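Local coordinates for protein ATP-dependent Clp protease proteolytic subunit (Plasmodium falciparum, PDB 4GM2) that forms the inactive subunit of the apicoplast caseinolytic protease complex, a member of peptidase family S14 assembled here as a ring of seven copies, at residues I31-P36 against E43-Q48; N74-L79 against Y137-F142. All blocks are in the same frame, centred on the assembly; numbering follows the deposited sequence.

Contact 1: residues I31-P36 against E43-Q48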
ATOM      1  N   ILE A  31       6.047 -21.866  11.581  1.00 59.12           N
ATOM      2  CA  ILE A  31       6.671 -20.573  11.848  1.00 58.62           C
ATOM      3  C   ILE A  31       8.084 -20.658  11.285  1.00 60.00           C
ATOM      4  O   ILE A  31       8.872 -21.531  11.683  1.00 63.05           O
ATOM      5  CB  ILE A  31       6.714 -20.247  13.358  1.00 55.93           C
ATOM      6  CG1 ILE A  31       5.300 -20.084  13.910  1.00 54.20           C
ATOM      7  CG2 ILE A  31       7.506 -18.974  13.610  1.00 57.49           C
ATOM      8  CD1 ILE A  31       5.210 -20.259  15.408  1.00 55.06           C
ATOM      9  N   PHE A  32       8.397 -19.772  10.345  1.00 58.92           N
ATOM     10  CA  PHE A  32       9.710 -19.787   9.707  1.00 61.18           C
ATOM     11  C   PHE A  32      10.533 -18.560  10.094  1.00 62.22           C
ATOM     12  O   PHE A  32      10.365 -17.488   9.516  1.00 65.97           O
ATOM     13  CB  PHE A  32       9.556 -19.917   8.180  1.00 61.50           C
ATOM     14  CG  PHE A  32      10.862 -19.986   7.419  1.00 62.47           C
ATOM     15  CD1 PHE A  32      12.054 -20.366   8.043  1.00 62.07           C
ATOM     16  CD2 PHE A  32      10.887 -19.703   6.055  1.00 62.76           C
ATOM     17  CE1 PHE A  32      13.243 -20.433   7.328  1.00 62.96           C
ATOM     18  CE2 PHE A  32      12.073 -19.770   5.335  1.00 64.37           C
ATOM     19  CZ  PHE A  32      13.252 -20.138   5.972  1.00 64.56           C
ATOM     20  N   LEU A  33      11.412 -18.718  11.084  1.00 60.75           N
ATOM     21  CA  LEU A  33      12.362 -17.660  11.424  1.00 62.21           C
ATOM     22  C   LEU A  33      13.492 -17.702  10.411  1.00 64.91           C
ATOM     23  O   LEU A  33      14.265 -18.659  10.383  1.00 66.87           O
ATOM     24  CB  LEU A  33      12.903 -17.821  12.848  1.00 61.37           C
ATOM     25  CG  LEU A  33      14.095 -16.940  13.271  1.00 62.15           C
ATOM     26  CD1 LEU A  33      13.784 -15.455  13.154  1.00 61.80           C
ATOM     27  CD2 LEU A  33      14.557 -17.273  14.682  1.00 60.39           C
ATOM     28  N   SER A  34      13.572 -16.669   9.576  1.00 66.87           N
ATOM     29  CA  SER A  34      14.526 -16.645   8.466  1.00 70.02           C
ATOM     30  C   SER A  34      15.290 -15.333   8.386  1.00 70.58           C
ATOM     31  O   SER A  34      15.682 -14.902   7.303  1.00 74.24           O
ATOM     32  CB  SER A  34      13.798 -16.889   7.149  1.00 72.21           C
ATOM     33  OG  SER A  34      12.779 -15.926   6.966  1.00 77.19           O
ATOM     34  N   SER A  35      15.498 -14.707   9.540  1.00 69.12           N
ATOM     35  CA  SER A  35      16.175 -13.422   9.628  1.00 69.94           C
ATOM     36  C   SER A  35      16.773 -13.257  11.023  1.00 69.31           C
ATOM     37  O   SER A  35      16.524 -14.083  11.900  1.00 66.76           O
ATOM     38  CB  SER A  35      15.179 -12.292   9.357  1.00 70.89           C
ATOM     39  OG  SER A  35      14.199 -12.236  10.377  1.00 69.70           O
ATOM     40  N   PRO A  36      17.567 -12.193  11.238  1.00 70.26           N
ATOM     41  CA  PRO A  36      17.923 -11.819  12.608  1.00 70.16           C
ATOM     42  C   PRO A  36      16.665 -11.583  13.444  1.00 68.20           C
ATOM     43  O   PRO A  36      15.648 -11.150  12.909  1.00 67.92           O
ATOM     44  CB  PRO A  36      18.673 -10.501  12.420  1.00 73.16           C
ATOM     45  CG  PRO A  36      19.268 -10.601  11.062  1.00 74.28           C
ATOM     46  CD  PRO A  36      18.305 -11.400  10.237  1.00 71.81           C
ATOM     47  N   GLU A  43       8.169 -10.587  18.567  1.00 72.59           N
ATOM     48  CA  GLU A  43       6.753 -10.314  18.763  1.00 73.93           C
ATOM     49  C   GLU A  43       5.891 -11.184  17.843  1.00 72.34           C
ATOM     50  O   GLU A  43       4.859 -11.701  18.263  1.00 72.30           O
ATOM     51  CB  GLU A  43       6.477  -8.836  18.520  1.00 80.22           C
ATOM     52  CG  GLU A  43       5.013  -8.476  18.373  1.00 89.67           C
ATOM     53  CD  GLU A  43       4.836  -7.115  17.741  1.00102.78           C
ATOM     54  OE1 GLU A  43       5.131  -6.098  18.415  1.00104.71           O
ATOM     55  OE2 GLU A  43       4.411  -7.069  16.563  1.00108.22           O
ATOM     56  N   GLN A  44       6.331 -11.344  16.597  1.00 70.85           N
ATOM     57  CA  GLN A  44       5.622 -12.154  15.609  1.00 68.90           C
ATOM     58  C   GLN A  44       5.636 -13.646  15.937  1.00 67.00           C
ATOM     59  O   GLN A  44       4.635 -14.332  15.735  1.00 66.64           O
ATOM     60  CB  GLN A  44       6.203 -11.931  14.218  1.00 70.54           C
ATOM     61  CG  GLN A  44       5.744 -10.651  13.551  1.00 76.28           C
ATOM     62  CD  GLN A  44       6.506 -10.356  12.273  1.00 81.66           C
ATOM     63  OE1 GLN A  44       7.102 -11.252  11.665  1.00 84.43           O
ATOM     64  NE2 GLN A  44       6.492  -9.096  11.858  1.00 83.06           N
ATOM     65  N   ILE A  45       6.773 -14.141  16.426  1.00 63.82           N
ATOM     66  CA  ILE A  45       6.902 -15.535  16.845  1.00 60.33           C
ATOM     67  C   ILE A  45       5.931 -15.844  17.986  1.00 60.94           C
ATOM     68  O   ILE A  45       5.185 -16.824  17.923  1.00 63.50           O
ATOM     69  CB  ILE A  45       8.351 -15.874  17.251  1.00 59.09           C
ATOM     70  CG1 ILE A  45       9.275 -15.776  16.032  1.00 59.85           C
ATOM     71  CG2 ILE A  45       8.433 -17.265  17.871  1.00 57.57           C
ATOM     72  CD1 ILE A  45      10.751 -15.686  16.367  1.00 59.65           C
ATOM     73  N   ILE A  46       5.934 -15.002  19.016  1.00 60.08           N
ATOM     74  CA  ILE A  46       5.018 -15.167  20.143  1.00 60.09           C
ATOM     75  C   ILE A  46       3.560 -15.079  19.680  1.00 61.19           C
ATOM     76  O   ILE A  46       2.730 -15.899  20.078  1.00 63.57           O
ATOM     77  CB  ILE A  46       5.316 -14.163  21.279  1.00 61.39           C
ATOM     78  CG1 ILE A  46       6.667 -14.492  21.925  1.00 63.17           C
ATOM     79  CG2 ILE A  46       4.217 -14.189  22.334  1.00 60.00           C
ATOM     80  CD1 ILE A  46       7.250 -13.378  22.774  1.00 67.47           C
ATOM     81  N   SER A  47       3.259 -14.102  18.826  1.00 61.16           N
ATOM     82  CA  SER A  47       1.905 -13.939  18.303  1.00 61.90           C
ATOM     83  C   SER A  47       1.432 -15.176  17.544  1.00 61.65           C
ATOM     84  O   SER A  47       0.299 -15.618  17.727  1.00 61.17           O
ATOM     85  CB  SER A  47       1.810 -12.706  17.410  1.00 62.67           C
ATOM     86  OG  SER A  47       1.928 -11.530  18.184  1.00 67.17           O
ATOM     87  N   GLN A  48       2.309 -15.729  16.710  1.00 60.32           N
ATOM     88  CA  GLN A  48       1.995 -16.909  15.923  1.00 61.47           C
ATOM     89  C   GLN A  48       1.863 -18.159  16.789  1.00 63.20           C
ATOM     90  O   GLN A  48       0.992 -19.002  16.538  1.00 62.76           O
ATOM     91  CB  GLN A  48       3.036 -17.119  14.833  1.00 63.57           C
ATOM     92  CG  GLN A  48       2.860 -16.202  13.634  1.00 64.72           C
ATOM     93  CD  GLN A  48       4.072 -16.208  12.730  1.00 66.30           C
ATOM     94  OE1 GLN A  48       4.397 -17.221  12.111  1.00 70.23           O
ATOM     95  NE2 GLN A  48       4.753 -15.078  12.655  1.00 67.01           N
TER
HETATM   96  O   HOH W   1       6.469 -17.851   9.625  1.00 75.55           O
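Ile-31 and Gln-48 meet because both side chains leave their backbones with the same first torsion: CG1 of Ile-31 (chi1 -65°) and CG of Gln-48 (chi1 -78°) each stand beside their own backbone N. Beyond CG the extended glutamine chain carries its amide out to the strand, with OE1 brought to 3.5 Å from Ile-31 CG1, and the two side chains run alongside one another, antiparallel. Ile-31 CG1 also lies 3.8 Å from Gln-48 CB, a methylene touching both ends of the glutamine. The other branch, CG2, turns to the helix one turn earlier, 4.4 Å from Ile-45 CG1. The end of Ile-45 continues along the strand, and its CD1 is 4.4 Å from Leu-33 CD1. Branched aliphatic residues suit this buried interface, where strand 31-33 and helix 43-48 run nearly antiparallel (166°), with axes 9.7 Å apart. These are the opening strand and helix of the beta-alpha-beta crossover 30-33, 39-55, 61-67.

Ile-31 and Leu-33 spend their backbone bonds on strand 61-67, whereas Phe-32 N alternates to the side turned away from that strand, where a water accepts its N-H at 2.8 Å. Across the subunit boundary, Ile-46 and Ser-47 pack on Phe-32 of a second subunit, and Glu-43 OE1 bonds to Ser-34 OG there.

Chemically, then, dispersion forces among the aliphatic branches join strand to helix. CB of Gln-48 shares in that packing, while its OE1 takes a long 3.3 Å bond from the water O on Phe-32 N and so helps to place it.

Contact 2: residues N74-L79 against Y137-F142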
ATOM      1  N   ASN A  74      28.066  -7.695  12.478  1.00115.22           N
ATOM      2  CA  ASN A  74      28.752  -7.193  13.680  1.00115.74           C
ATOM      3  C   ASN A  74      27.947  -6.242  14.571  1.00113.57           C
ATOM      4  O   ASN A  74      28.381  -5.917  15.680  1.00116.63           O
ATOM      5  CB  ASN A  74      30.109  -6.570  13.323  1.00123.51           C
ATOM      6  CG  ASN A  74      31.067  -7.570  12.702  1.00127.56           C
ATOM      7  OD1 ASN A  74      31.084  -8.745  13.072  1.00127.44           O
ATOM      8  ND2 ASN A  74      31.877  -7.103  11.756  1.00132.63           N
ATOM      9  N   LYS A  75      26.784  -5.804  14.093  1.00108.68           N
ATOM     10  CA  LYS A  75      25.928  -4.895  14.853  1.00105.32           C
ATOM     11  C   LYS A  75      24.803  -5.652  15.545  1.00 98.68           C
ATOM     12  O   LYS A  75      24.188  -6.549  14.963  1.00 96.40           O
ATOM     13  CB  LYS A  75      25.345  -3.789  13.958  1.00108.68           C
ATOM     14  CG  LYS A  75      26.352  -3.027  13.100  1.00115.35           C
ATOM     15  CD  LYS A  75      27.322  -2.190  13.924  1.00120.44           C
ATOM     16  CE  LYS A  75      28.457  -1.660  13.061  1.00126.20           C
ATOM     17  NZ  LYS A  75      29.540  -1.047  13.879  1.00130.62           N
ATOM     18  N   ILE A  76      24.548  -5.286  16.796  1.00 94.96           N
ATOM     19  CA  ILE A  76      23.424  -5.826  17.543  1.00 88.79           C
ATOM     20  C   ILE A  76      22.145  -5.159  17.048  1.00 87.10           C
ATOM     21  O   ILE A  76      22.015  -3.932  17.082  1.00 88.00           O
ATOM     22  CB  ILE A  76      23.627  -5.666  19.068  1.00 88.90           C
ATOM     23  CG1 ILE A  76      24.516  -6.797  19.588  1.00 89.79           C
ATOM     24  CG2 ILE A  76      22.300  -5.684  19.814  1.00 87.15           C
ATOM     25  CD1 ILE A  76      25.129  -6.533  20.947  1.00 95.11           C
ATOM     26  N   ILE A  77      21.215  -5.982  16.568  1.00 83.31           N
ATOM     27  CA  ILE A  77      19.961  -5.495  15.990  1.00 80.54           C
ATOM     28  C   ILE A  77      18.791  -5.591  16.968  1.00 76.81           C
ATOM     29  O   ILE A  77      17.673  -5.171  16.659  1.00 76.29           O
ATOM     30  CB  ILE A  77      19.620  -6.200  14.651  1.00 79.78           C
ATOM     31  CG1 ILE A  77      19.792  -7.724  14.747  1.00 78.33           C
ATOM     32  CG2 ILE A  77      20.487  -5.644  13.531  1.00 82.32           C
ATOM     33  CD1 ILE A  77      18.645  -8.460  15.417  1.00 75.49           C
ATOM     34  N   ASN A  78      19.060  -6.152  18.143  1.00 74.55           N
ATOM     35  CA  ASN A  78      18.067  -6.258  19.201  1.00 73.19           C
ATOM     36  C   ASN A  78      18.738  -6.110  20.557  1.00 74.30           C
ATOM     37  O   ASN A  78      19.497  -6.986  20.990  1.00 76.08           O
ATOM     38  CB  ASN A  78      17.316  -7.594  19.110  1.00 70.38           C
ATOM     39  CG  ASN A  78      16.040  -7.612  19.939  1.00 69.35           C
ATOM     40  OD1 ASN A  78      15.855  -6.803  20.850  1.00 69.17           O
ATOM     41  ND2 ASN A  78      15.146  -8.548  19.620  1.00 67.92           N
ATOM     42  N   LEU A  79      18.457  -4.996  21.224  1.00 75.13           N
ATOM     43  CA  LEU A  79      19.053  -4.726  22.531  1.00 76.24           C
ATOM     44  C   LEU A  79      18.468  -5.643  23.606  1.00 74.75           C
ATOM     45  O   LEU A  79      19.081  -5.856  24.649  1.00 75.31           O
ATOM     46  CB  LEU A  79      18.891  -3.248  22.918  1.00 76.76           C
ATOM     47  CG  LEU A  79      19.510  -2.167  22.021  1.00 77.74           C
ATOM     48  CD1 LEU A  79      19.097  -0.786  22.495  1.00 79.01           C
ATOM     49  CD2 LEU A  79      21.024  -2.267  21.967  1.00 79.32           C
ATOM     50  N   TYR A 137      27.206 -12.296  27.422  1.00107.65           N
ATOM     51  CA  TYR A 137      27.262 -10.860  27.201  1.00108.86           C
ATOM     52  C   TYR A 137      26.005 -10.180  27.725  1.00108.19           C
ATOM     53  O   TYR A 137      24.929 -10.785  27.774  1.00104.63           O
ATOM     54  CB  TYR A 137      27.453 -10.558  25.705  1.00109.80           C
ATOM     55  CG  TYR A 137      26.349 -11.086  24.803  1.00109.56           C
ATOM     56  CD1 TYR A 137      25.436 -10.218  24.202  1.00108.94           C
ATOM     57  CD2 TYR A 137      26.217 -12.456  24.548  1.00110.32           C
ATOM     58  CE1 TYR A 137      24.424 -10.698  23.379  1.00108.12           C
ATOM     59  CE2 TYR A 137      25.209 -12.944  23.729  1.00108.50           C
ATOM     60  CZ  TYR A 137      24.317 -12.063  23.146  1.00107.34           C
ATOM     61  OH  TYR A 137      23.321 -12.549  22.333  1.00106.32           O
ATOM     62  N   SER A 138      26.157  -8.922  28.128  1.00110.40           N
ATOM     63  CA  SER A 138      25.026  -8.075  28.476  1.00110.76           C
ATOM     64  C   SER A 138      25.123  -6.766  27.713  1.00111.10           C
ATOM     65  O   SER A 138      26.216  -6.245  27.493  1.00111.56           O
ATOM     66  CB  SER A 138      24.984  -7.806  29.980  1.00114.43           C
ATOM     67  OG  SER A 138      24.498  -8.937  30.682  1.00117.50           O
ATOM     68  N   ILE A 139      23.975  -6.245  27.297  1.00109.72           N
ATOM     69  CA  ILE A 139      23.939  -4.979  26.578  1.00110.91           C
ATOM     70  C   ILE A 139      23.302  -3.899  27.447  1.00110.33           C
ATOM     71  O   ILE A 139      22.170  -4.051  27.916  1.00110.52           O
ATOM     72  CB  ILE A 139      23.207  -5.089  25.215  1.00109.27           C
ATOM     73  CG1 ILE A 139      23.799  -6.208  24.355  1.00105.62           C
ATOM     74  CG2 ILE A 139      23.281  -3.774  24.451  1.00112.37           C
ATOM     75  CD1 ILE A 139      23.010  -7.495  24.399  1.00105.78           C
ATOM     76  N   ILE A 140      24.046  -2.823  27.677  1.00109.62           N
ATOM     77  CA  ILE A 140      23.493  -1.641  28.327  1.00110.79           C
ATOM     78  C   ILE A 140      23.153  -0.622  27.237  1.00111.40           C
ATOM     79  O   ILE A 140      24.045  -0.164  26.514  1.00113.95           O
ATOM     80  CB  ILE A 140      24.446  -1.034  29.393  1.00113.74           C
ATOM     81  CG1 ILE A 140      24.611  -1.983  30.587  1.00112.93           C
ATOM     82  CG2 ILE A 140      23.927   0.309  29.895  1.00112.93           C
ATOM     83  CD1 ILE A 140      25.754  -2.970  30.459  1.00114.30           C
ATOM     84  N   PRO A 141      21.851  -0.290  27.098  1.00108.13           N
ATOM     85  CA  PRO A 141      21.410   0.734  26.150  1.00106.78           C
ATOM     86  C   PRO A 141      21.958   2.106  26.532  1.00106.32           C
ATOM     87  O   PRO A 141      22.322   2.320  27.691  1.00105.62           O
ATOM     88  CB  PRO A 141      19.880   0.713  26.287  1.00104.57           C
ATOM     89  CG  PRO A 141      19.562  -0.614  26.889  1.00102.14           C
ATOM     90  CD  PRO A 141      20.711  -0.904  27.804  1.00104.04           C
ATOM     91  N   PHE A 142      22.013   3.017  25.562  1.00105.89           N
ATOM     92  CA  PHE A 142      22.557   4.361  25.776  1.00109.81           C
ATOM     93  C   PHE A 142      21.901   5.091  26.950  1.00111.44           C
ATOM     94  O   PHE A 142      22.585   5.673  27.797  1.00109.20           O
ATOM     95  CB  PHE A 142      22.440   5.206  24.499  1.00110.63           C
ATOM     96  CG  PHE A 142      22.795   6.650  24.698  1.00114.52           C
ATOM     97  CD1 PHE A 142      24.125   7.062  24.686  1.00117.72           C
ATOM     98  CD2 PHE A 142      21.802   7.598  24.916  1.00114.61           C
ATOM     99  CE1 PHE A 142      24.456   8.393  24.881  1.00122.48           C
ATOM    100  CE2 PHE A 142      22.127   8.928  25.115  1.00119.82           C
ATOM    101  CZ  PHE A 142      23.455   9.328  25.096  1.00124.16           C
TER
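Ile-76 is the first residue of 74-79 to meet the other segment. Its CG1 stands beside the backbone N (chi1 -82°) and carries CD1 outward, where it meets Ile-139 tip to tip, 3.7 Å from that residue's CG1 and 4.2 Å from its CD1. Isoleucine suits the first place by the reach of CD1, and the second because CG2 remains for another neighbour.

Asn-78 turns to its own chain instead. Its ND2 donates to Ile-37 O and to Asp-84 OD2, and its OD1 accepts from Asn-80 N, a bond that closes over Leu-79 in an Asx turn just before helix 81-94. Leu-79 divides its two methyls. CD2 meets Ile-139 CG2 at 3.7 Å, the side chains crossing at about a right angle, and CD1 lies 4.2 Å from Pro-141 CB as leucine and proline pass antiparallel. Ile-139 thus offers a different branch to each partner, and the rigid proline ring gives Leu-79 a compact apolar flank, with Asn-73 of a neighbouring subunit packing on both. Nothing but apolar packing joins the segments directly.

At the surface, the contact joins the small, weakly bonded hairpin of strands 71-72 and 75-76, just ahead of helix 81-94, to the connection between strand 130-133 and helix 148-170. That long helix, onto whose Gln-151 Ile-140 turns, is consistent with the handle of ClpP, so the contact probably links head to handle.

In the fold
The two contacts follow one another along the chain, and their centres lie 20 Å apart, yet they touch: Pro-36 CB is 3.6 Å from Ile-77 CD1. The end of 31-36 therefore packs against the middle of 74-79. Contact 1 is the deeper, about 11 Å from the centre of the chain, and belongs to the buried strand-helix core; contact 2, about 17 Å out, fastens a surface loop to a hairpin. Both also reach neighbouring subunits, so the heptamer covers part of each. As the subunit is an inactive member of its protease family, the two contacts can be read as parts of its fold and subunit interface.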